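Local coordinates for protein annexin (Schistosoma mansoni, PDB 4MDU) that binds acidic phospholipid membranes in a calcium-dependent manner, aggregates liposomes when calcium is present, and probably promotes membrane fusion, at residues Gly35-Ala38 with Ser39-Ala42; Pro246-Leu249 with Tyr250-Glu254; Glu266-Glu269 with Ser270-Gly274. One frame throughout, in Å; residues are numbered along the deposited sequence.

Overall arrangement
All three interactions are local contacts in a four-repeat, largely helical annexin that forms a homodimer. Interaction 1 opens the first helix of annexin repeat 1, interaction 2 the helix 246-260 of repeat 3, and interaction 3 closes the next helix of that repeat, 264-271. The centres of interactions 2 and 3 lie 18 Å apart, with nearest atoms about 7 Å apart. Interaction 1 sits across the chain's centre from both, its centre 41 Å from interaction 2 and 49 Å from interaction 3. Calcium-binding residues lie near two of them, with no calcium bound here: Met49 is about 9 Å from Ala42 and Asp275 about 10 Å from Thr272, side chain to side chain. Interaction 2 is remote from these sites.

Interaction 1: residues Gly35-Ala38 with Ser39-Ala42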
loop_
_atom_site.group_PDB
_atom_site.type_symbol
_atom_site.label_atom_id
_atom_site.label_comp_id
_atom_site.label_asym_id
_atom_site.label_seq_id
_atom_site.Cartn_x
_atom_site.Cartn_y
_atom_site.Cartn_z
ATOM N N GLY B 35 -29.353 29.394 -14.093
ATOM C CA GLY B 35 -29.291 30.846 -14.046
ATOM C C GLY B 35 -27.890 31.434 -13.888
ATOM O O GLY B 35 -27.739 32.575 -13.434
ATOM N N PHE B 36 -26.866 30.673 -14.280
ATOM C CA PHE B 36 -25.469 31.043 -14.011
ATOM C C PHE B 36 -25.008 32.369 -14.622
ATOM O O PHE B 36 -25.002 32.538 -15.837
ATOM C CB PHE B 36 -24.507 29.925 -14.434
ATOM C CG PHE B 36 -23.055 30.301 -14.303
ATOM C CD1 PHE B 36 -22.519 30.624 -13.066
ATOM C CD2 PHE B 36 -22.225 30.334 -15.419
ATOM C CE1 PHE B 36 -21.181 30.975 -12.944
ATOM C CE2 PHE B 36 -20.892 30.679 -15.301
ATOM C CZ PHE B 36 -20.368 31.001 -14.060
ATOM N N SER B 37 -24.606 33.296 -13.761
ATOM C CA SER B 37 -24.019 34.552 -14.203
ATOM C C SER B 37 -22.580 34.676 -13.699
ATOM O O SER B 37 -22.330 34.987 -12.531
ATOM C CB SER B 37 -24.853 35.739 -13.732
ATOM O OG SER B 37 -24.265 36.960 -14.133
ATOM N N ALA B 38 -21.636 34.418 -14.593
ATOM C CA ALA B 38 -20.230 34.554 -14.272
ATOM C C ALA B 38 -19.954 35.938 -13.706
ATOM O O ALA B 38 -19.333 36.071 -12.660
ATOM C CB ALA B 38 -19.383 34.295 -15.510
ATOM N N SER B 39 -20.423 36.976 -14.385
ATOM C CA SER B 39 -20.144 38.333 -13.928
ATOM C C SER B 39 -20.783 38.620 -12.581
ATOM O O SER B 39 -20.156 39.237 -11.721
ATOM C CB SER B 39 -20.595 39.370 -14.953
ATOM O OG SER B 39 -21.887 39.065 -15.425
ATOM N N ALA B 40 -22.022 38.174 -12.392
ATOM C CA ALA B 40 -22.706 38.409 -11.121
ATOM C C ALA B 40 -21.953 37.751 -9.968
ATOM O O ALA B 40 -21.803 38.335 -8.896
ATOM C CB ALA B 40 -24.137 37.909 -11.177
ATOM N N ASP B 41 -21.475 36.532 -10.190
ATOM C CA ASP B 41 -20.688 35.848 -9.170
ATOM C C ASP B 41 -19.370 36.564 -8.929
ATOM O O ASP B 41 -18.947 36.742 -7.784
ATOM C CB ASP B 41 -20.449 34.393 -9.566
ATOM C CG ASP B 41 -21.650 33.528 -9.293
ATOM O OD1 ASP B 41 -22.391 33.855 -8.345
ATOM O OD2 ASP B 41 -21.851 32.535 -10.015
ATOM N N ALA B 42 -18.720 36.955 -10.024
ATOM C CA ALA B 42 -17.503 37.760 -9.954
ATOM C C ALA B 42 -17.714 38.982 -9.064
ATOM O O ALA B 42 -16.924 39.238 -8.156
ATOM C CB ALA B 42 -17.055 38.189 -11.364
HETATM O O HOH W 1 -24.519 33.020 -10.963
#
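Ser39 meets the loop residue Ser37 hydroxyl to hydroxyl: its OG gives a weak hydrogen bond to Ser37 OG over 3.4 Å. With chi1 at 46°, Ser39 OG stands between its own backbone N and carbonyl carbon, which turns it back toward the preceding loop. Ala40 supplies the firmer half of the grip. Its N donates to Ser37 OG at 3.1 Å with an N-H...O angle of 153°, and its methyl carbon presses on the same serine, Ala40 CB to Ser37 CB measuring a tight 3.4 Å. Ser37 is therefore the N-cap of helix 38-48, the helix that opens annexin repeat 1, and its side chain satisfies an amide of the first turn that has no earlier helical carbonyl to use. Asp41 then ties the turn to the loop in two ways. Through its backbone, Asp41 N donates to Ser37 O at 2.9 Å. Through its carboxylate, Asp41 OD2 takes a bond from a water, 2.9 Å away, which in turn accepts from Ser37 N at 2.8 Å, bridging side chain and loop backbone. The same oxygen lies at the edge of the Phe36 ring, near its plane, with Asp41 OD2 3.4 Å from Phe36 CE1; ring and carboxylate planes are 40° apart. The strongest partner of this buried carboxylate is Arg66, in a salt bridge to OD2, and Arg44 makes another to OD1; together they would probably keep it ionised. The Phe36 side chain also packs on Glu70 and Glu73 of helix 68-82. Ala42 N completes the turn with a bond to Ala38 O at 2.8 Å.

Interaction 2: residues Pro246-Leu249 with Tyr250-Glu254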
loop_
_atom_site.group_PDB
_atom_site.type_symbol
_atom_site.label_atom_id
_atom_site.label_comp_id
_atom_site.label_asym_id
_atom_site.label_seq_id
_atom_site.Cartn_x
_atom_site.Cartn_y
_atom_site.Cartn_z
ATOM N N PRO B 246 -16.450 1.530 -18.647
ATOM C CA PRO B 246 -17.046 1.000 -17.419
ATOM C C PRO B 246 -18.233 0.090 -17.739
ATOM O O PRO B 246 -18.396 -0.947 -17.101
ATOM C CB PRO B 246 -17.490 2.266 -16.674
ATOM C CG PRO B 246 -16.586 3.344 -17.215
ATOM C CD PRO B 246 -16.439 3.003 -18.669
ATOM N N TYR B 247 -19.019 0.447 -18.745
ATOM C CA TYR B 247 -20.189 -0.358 -19.122
ATOM C C TYR B 247 -19.809 -1.762 -19.605
ATOM O O TYR B 247 -20.369 -2.765 -19.134
ATOM C CB TYR B 247 -21.050 0.404 -20.130
ATOM C CG TYR B 247 -21.184 1.859 -19.734
ATOM C CD1 TYR B 247 -22.084 2.248 -18.749
ATOM C CD2 TYR B 247 -20.378 2.835 -20.306
ATOM C CE1 TYR B 247 -22.189 3.572 -18.353
ATOM C CE2 TYR B 247 -20.477 4.158 -19.922
ATOM C CZ TYR B 247 -21.387 4.519 -18.937
ATOM O OH TYR B 247 -21.495 5.829 -18.541
ATOM N N GLN B 248 -18.829 -1.828 -20.509
ATOM C CA GLN B 248 -18.301 -3.105 -21.005
ATOM C C GLN B 248 -17.710 -3.978 -19.891
ATOM O O GLN B 248 -17.884 -5.202 -19.911
ATOM C CB GLN B 248 -17.241 -2.855 -22.090
ATOM C CG GLN B 248 -16.690 -4.120 -22.746
ATOM C CD GLN B 248 -17.746 -4.885 -23.528
ATOM O OE1 GLN B 248 -18.723 -4.310 -24.010
ATOM N NE2 GLN B 248 -17.565 -6.193 -23.633
ATOM N N LEU B 249 -17.007 -3.355 -18.933
ATOM C CA LEU B 249 -16.385 -4.087 -17.826
ATOM C C LEU B 249 -17.446 -4.747 -16.973
ATOM O O LEU B 249 -17.307 -5.890 -16.535
ATOM C CB LEU B 249 -15.572 -3.154 -16.937
ATOM C CG LEU B 249 -14.073 -3.253 -17.100
ATOM C CD1 LEU B 249 -13.381 -2.343 -16.107
ATOM C CD2 LEU B 249 -13.659 -4.689 -16.911
ATOM N N TYR B 250 -18.509 -4.002 -16.722
ATOM C CA TYR B 250 -19.609 -4.541 -15.962
ATOM C C TYR B 250 -20.158 -5.792 -16.643
ATOM O O TYR B 250 -20.204 -6.876 -16.048
ATOM C CB TYR B 250 -20.705 -3.508 -15.801
ATOM C CG TYR B 250 -21.837 -4.071 -15.002
ATOM C CD1 TYR B 250 -21.706 -4.266 -13.633
ATOM C CD2 TYR B 250 -23.016 -4.450 -15.609
ATOM C CE1 TYR B 250 -22.737 -4.799 -12.881
ATOM C CE2 TYR B 250 -24.056 -4.986 -14.867
ATOM C CZ TYR B 250 -23.910 -5.157 -13.503
ATOM O OH TYR B 250 -24.943 -5.690 -12.760
ATOM N N LEU B 251 -20.568 -5.647 -17.896
ATOM C CA LEU B 251 -21.000 -6.811 -18.662
ATOM C C LEU B 251 -19.982 -7.941 -18.548
ATOM O O LEU B 251 -20.353 -9.096 -18.333
ATOM C CB LEU B 251 -21.217 -6.460 -20.126
ATOM C CG LEU B 251 -21.632 -7.640 -21.007
ATOM C CD1 LEU B 251 -22.977 -8.203 -20.534
ATOM C CD2 LEU B 251 -21.682 -7.220 -22.485
ATOM N N THR B 252 -18.699 -7.602 -18.663
ATOM C CA THR B 252 -17.639 -8.606 -18.631
ATOM C C THR B 252 -17.630 -9.293 -17.285
ATOM O O THR B 252 -17.417 -10.509 -17.171
ATOM C CB THR B 252 -16.242 -7.988 -18.911
ATOM O OG1 THR B 252 -16.263 -7.343 -20.183
ATOM C CG2 THR B 252 -15.180 -9.059 -18.953
ATOM N N SER B 253 -17.879 -8.507 -16.254
ATOM C CA SER B 253 -17.922 -9.062 -14.926
ATOM C C SER B 253 -19.069 -10.072 -14.815
ATOM O O SER B 253 -18.868 -11.176 -14.323
ATOM C CB SER B 253 -18.049 -7.953 -13.880
ATOM O OG SER B 253 -18.103 -8.513 -12.588
ATOM N N GLU B 254 -20.260 -9.702 -15.279
ATOM C CA GLU B 254 -21.416 -10.606 -15.199
ATOM C C GLU B 254 -21.155 -11.908 -15.943
ATOM O O GLU B 254 -21.356 -13.007 -15.406
ATOM C CB GLU B 254 -22.679 -9.953 -15.759
ATOM C CG GLU B 254 -23.106 -8.672 -15.047
ATOM C CD GLU B 254 -23.734 -8.928 -13.687
ATOM O OE1 GLU B 254 -24.970 -9.127 -13.622
ATOM O OE2 GLU B 254 -22.993 -8.923 -12.681
HETATM O O HOH W 2 -15.314 -6.942 -22.558
#
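The opening turns of helix 246-260, in annexin repeat 3, bring Thr252 back onto Gln248 one turn earlier, and the carbonyl of Gln248 is where they join. Gln248 O accepts twice from the same residue: from Thr252 OG1 at 2.7 Å and from Thr252 N at 2.8 Å. The two donors come from opposite faces of the carbonyl plane. The hydroxyl stands 40° out of that plane, so it does not follow a lone pair, while the amide is tilted less. What places the hydroxyl there is the first torsion of Thr252, -58°, which sets OG1 anti to its carbonyl carbon and beside its N, facing the preceding turn. This is the familiar way in which a helical threonine returns its hydroxyl to the i-4 carbonyl, and it satisfies the polar atom of a buried side chain within the helix itself. A water closes a second link between the pair: it accepts from Gln248 NE2 at 2.6 Å and donates to Thr252 OG1, also at 2.6 Å. Gln248 can reach it because its chain bends at chi2 (65°), and the amide's other end, OE1, is held by the backbone N of Asn211. The two side chains cross obliquely, and the water bridges them from one side, Gln248 NE2 and Thr252 OG1 being 3.9 Å apart. An ordinary i to i-4 bond runs alongside, Leu251 N to Tyr247 O at 3.1 Å. On the flanks, Leu249 packs against Leu284 and Ala287 of helix 274-288, Leu251 and Thr252 touch Ala215 of helix 212-224, and the Tyr250 ring meets His22 edge-to-face.

Interaction 3: residues Glu266-Glu269 with Ser270-Gly274; sequences EHIE and SETSG
Thr272 OG1 donates to Ile268 O at 2.8 Å, and Thr272 N reaches the same oxygen at 3.1 Å. The hydroxyl approaches from 39° out of the carbonyl plane. Its chi1 of 65° puts OG1 between the backbone N and carbonyl carbon of Thr272, on the side facing the helix it has just left. Glu271 N adds a third bond to Ile268 O, at 3.3 Å and steeply above the plane, so three donors converge on one carbonyl. This is the C-terminal end of helix 264-271 in annexin repeat 3: Thr272 is the first residue to leave helical backbone angles, yet both its amide and its hydroxyl still hold the last turn. Two residues earlier, Ser270 N bonds to Glu266 O at 3.0 Å, and Ser270 OG lies equally near Glu266 O and His267 O. Outward from the polar core, Glu271 CG, anti to its carbonyl carbon (chi1 -67°), lies 3.6 Å from His267 CE1. The two side chains cross obliquely, and the carboxylate does not touch the imidazole nitrogens. The ring is fixed instead by His267 NE2 bonding to Leu222 O, with Tyr256 against it. Ile268 packs on Leu280 of helix 274-288, where Thr272 also rests, while Thr272 touches Leu124 of the second subunit and Ser273 makes backbone hydrogen bonds to it.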
loop_
_atom_site.group_PDB
_atom_site.type_symbol
_atom_site.label_atom_id
_atom_site.label_comp_id
_atom_site.label_asym_id
_atom_site.label_seq_id
_atom_site.Cartn_x
_atom_site.Cartn_y
_atom_site.Cartn_z
ATOM N N GLU B 266 -12.959 -11.410 -7.568
ATOM C CA GLU B 266 -12.310 -12.463 -6.801
ATOM C C GLU B 266 -11.118 -12.974 -7.564
ATOM O O GLU B 266 -10.051 -13.202 -7.002
ATOM C CB GLU B 266 -13.271 -13.627 -6.555
ATOM C CG GLU B 266 -14.207 -13.418 -5.386
ATOM C CD GLU B 266 -15.286 -14.491 -5.304
ATOM O OE1 GLU B 266 -15.510 -15.205 -6.309
ATOM O OE2 GLU B 266 -15.909 -14.614 -4.229
ATOM N N HIS B 267 -11.325 -13.179 -8.855
ATOM C CA HIS B 267 -10.287 -13.702 -9.723
ATOM C C HIS B 267 -9.075 -12.792 -9.651
ATOM O O HIS B 267 -7.964 -13.233 -9.345
ATOM C CB HIS B 267 -10.808 -13.811 -11.159
ATOM C CG HIS B 267 -9.815 -14.378 -12.121
ATOM N ND1 HIS B 267 -9.203 -15.596 -11.923
ATOM C CD2 HIS B 267 -9.327 -13.896 -13.287
ATOM C CE1 HIS B 267 -8.383 -15.844 -12.928
ATOM N NE2 HIS B 267 -8.443 -14.828 -13.772
ATOM N N ILE B 268 -9.297 -11.514 -9.925
ATOM C CA ILE B 268 -8.208 -10.543 -9.894
ATOM C C ILE B 268 -7.525 -10.542 -8.535
ATOM O O ILE B 268 -6.301 -10.549 -8.442
ATOM C CB ILE B 268 -8.710 -9.137 -10.251
ATOM C CG1 ILE B 268 -8.934 -9.061 -11.774
ATOM C CG2 ILE B 268 -7.732 -8.077 -9.746
ATOM C CD1 ILE B 268 -9.489 -7.765 -12.270
ATOM N N GLU B 269 -8.326 -10.570 -7.479
ATOM C CA GLU B 269 -7.794 -10.484 -6.124
ATOM C C GLU B 269 -6.926 -11.678 -5.729
ATOM O O GLU B 269 -6.021 -11.550 -4.903
ATOM C CB GLU B 269 -8.926 -10.265 -5.126
ATOM C CG GLU B 269 -9.477 -8.854 -5.183
ATOM C CD GLU B 269 -10.634 -8.635 -4.239
ATOM O OE1 GLU B 269 -11.410 -9.593 -4.007
ATOM O OE2 GLU B 269 -10.771 -7.500 -3.735
ATOM N N SER B 270 -7.174 -12.833 -6.332
ATOM C CA SER B 270 -6.395 -14.014 -5.996
ATOM C C SER B 270 -5.205 -14.235 -6.929
ATOM O O SER B 270 -4.293 -14.983 -6.601
ATOM C CB SER B 270 -7.286 -15.262 -5.951
ATOM O OG SER B 270 -7.932 -15.482 -7.192
ATOM N N GLU B 271 -5.201 -13.587 -8.085
ATOM C CA GLU B 271 -4.161 -13.854 -9.075
ATOM C C GLU B 271 -3.071 -12.803 -9.100
ATOM O O GLU B 271 -1.987 -13.042 -9.630
ATOM C CB GLU B 271 -4.760 -13.978 -10.474
ATOM C CG GLU B 271 -5.652 -15.181 -10.645
ATOM C CD GLU B 271 -4.950 -16.460 -10.263
ATOM O OE1 GLU B 271 -5.279 -17.010 -9.194
ATOM O OE2 GLU B 271 -4.065 -16.907 -11.028
ATOM N N THR B 272 -3.361 -11.637 -8.539
ATOM C CA THR B 272 -2.428 -10.523 -8.610
ATOM C C THR B 272 -2.104 -10.031 -7.216
ATOM O O THR B 272 -2.822 -10.337 -6.265
ATOM C CB THR B 272 -3.014 -9.359 -9.412
ATOM O OG1 THR B 272 -4.162 -8.836 -8.728
ATOM C CG2 THR B 272 -3.424 -9.833 -10.798
ATOM N N SER B 273 -1.028 -9.263 -7.099
ATOM C CA SER B 273 -0.572 -8.791 -5.801
ATOM C C SER B 273 -0.088 -7.371 -5.896
ATOM O O SER B 273 0.100 -6.848 -7.000
ATOM C CB SER B 273 0.585 -9.657 -5.313
ATOM O OG SER B 273 0.219 -11.012 -5.378
ATOM N N GLY B 274 0.138 -6.760 -4.729
ATOM C CA GLY B 274 0.773 -5.454 -4.641
ATOM C C GLY B 274 -0.060 -4.347 -5.258
ATOM O O GLY B 274 -1.278 -4.445 -5.339
#